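Local coordinates for guanylate kinase (Stenotrophomonas maltophilia, PDB 6WCT), which catalyses the ATP-dependent phosphorylation of GMP to GDP and is probably essential for recycling GMP, at residues Arg205-Ala208 against Gln209-Arg212. Numbering follows the deposited sequence.
Sequences RREA and QKVR
Glu-207 and Lys-210, one helical turn apart, run side by side in the same direction, an i to i+3 pairing that with Arg-206 makes a three-residue salt-bridge network on a short surface helix. The salt bridge between Glu-207 OE1 and Lys-210 NZ is long, at 3.7 Å, and Lys-210 NZ also hydrogen-bonds Asn-177 OD1 of the second subunit. With CG anti to its carbonyl carbon, Glu-207 bends at chi2 (-56°), which sets the carboxylate where it can reach both Lys-210 and Arg-206. OE2 accepts a nearly straight bond from Arg-206 NE (3.1 Å, 173°); the acceptor lies in the guanidinium plane, whereas the donor stands above the carboxylate plane. Arg-206 NH1 hydrogen-bonds Phe-179 O of the second subunit, and the aliphatic stems lie alongside, with Arg-206 CG 4.0 Å from Lys-210 CD. Elsewhere Arg-212 NH1 reaches back to Gln-209 OE1 (2.8 Å) and to Arg-203 O, while Ala-208 O lies loosely above one guanidinium face, toward its rim. That carbonyl takes Arg-212 N at 3.0 Å, an ordinary i to i+4 bond. Helix 206-212, between helices 188-203 and 214-221, packs against the second subunit away from the nucleotide site, Gln-209 NE2 bonding Val-182 O on that subunit's strand 181-184.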
# COMPACT_ATOMS: atom_id res chain seq x y z
N ARG A 205 -3.09 5.94 4.82
CA ARG A 205 -4.48 5.54 4.63
C ARG A 205 -5.42 6.53 5.31
O ARG A 205 -5.09 7.13 6.34
CB ARG A 205 -4.69 4.11 5.15
CG ARG A 205 -4.05 3.03 4.25
CD ARG A 205 -4.24 1.64 4.81
NE ARG A 205 -3.64 1.51 6.14
CZ ARG A 205 -3.76 0.43 6.91
NH1 ARG A 205 -4.46 -0.62 6.47
NH2 ARG A 205 -3.20 0.39 8.12
N ARG A 206 -6.61 6.69 4.72
CA ARG A 206 -7.54 7.74 5.15
C ARG A 206 -7.80 7.70 6.65
O ARG A 206 -7.73 8.73 7.34
CB ARG A 206 -8.86 7.61 4.39
CG ARG A 206 -9.95 8.53 4.90
CD ARG A 206 -11.30 8.15 4.33
NE ARG A 206 -11.70 6.79 4.70
CZ ARG A 206 -11.72 5.76 3.86
NH1 ARG A 206 -11.38 5.92 2.60
NH2 ARG A 206 -12.09 4.56 4.29
N GLU A 207 -8.12 6.52 7.19
CA GLU A 207 -8.56 6.46 8.59
C GLU A 207 -7.44 6.81 9.55
O GLU A 207 -7.67 7.47 10.56
CB GLU A 207 -9.14 5.08 8.92
CG GLU A 207 -10.46 4.79 8.23
CD GLU A 207 -11.53 5.83 8.54
OE1 GLU A 207 -11.51 6.42 9.64
OE2 GLU A 207 -12.39 6.08 7.66
N ALA A 208 -6.21 6.40 9.23
CA ALA A 208 -5.05 6.78 10.03
C ALA A 208 -4.77 8.27 9.92
O ALA A 208 -4.40 8.91 10.91
CB ALA A 208 -3.82 5.96 9.62
N GLN A 209 -4.91 8.84 8.72
CA GLN A 209 -4.62 10.26 8.53
C GLN A 209 -5.67 11.14 9.19
O GLN A 209 -5.36 12.25 9.62
CB GLN A 209 -4.51 10.59 7.04
CG GLN A 209 -3.23 10.01 6.38
CD GLN A 209 -1.97 10.78 6.76
OE1 GLN A 209 -1.61 10.86 7.94
NE2 GLN A 209 -1.29 11.34 5.77
N LYS A 210 -6.92 10.67 9.27
CA LYS A 210 -7.93 11.44 9.98
C LYS A 210 -7.53 11.65 11.43
O LYS A 210 -7.74 12.74 11.98
CB LYS A 210 -9.29 10.76 9.88
CG LYS A 210 -9.99 10.97 8.55
CD LYS A 210 -11.16 10.03 8.36
CE LYS A 210 -12.35 10.45 9.19
NZ LYS A 210 -13.47 9.50 9.00
N VAL A 211 -6.92 10.64 12.05
CA VAL A 211 -6.48 10.75 13.43
C VAL A 211 -5.24 11.63 13.53
O VAL A 211 -5.18 12.57 14.33
CB VAL A 211 -6.19 9.36 14.02
CG1 VAL A 211 -5.67 9.48 15.46
CG2 VAL A 211 -7.39 8.43 13.90
N ARG A 212 -4.22 11.33 12.72
CA ARG A 212 -2.95 12.05 12.78
C ARG A 212 -3.13 13.54 12.54
O ARG A 212 -2.47 14.36 13.20
CB ARG A 212 -1.97 11.45 11.77
CG ARG A 212 -0.56 11.96 11.89
CD ARG A 212 0.38 11.16 10.99
NE ARG A 212 0.48 9.78 11.46
CZ ARG A 212 0.06 8.72 10.78
NH1 ARG A 212 -0.48 8.86 9.58
NH2 ARG A 212 0.18 7.50 11.31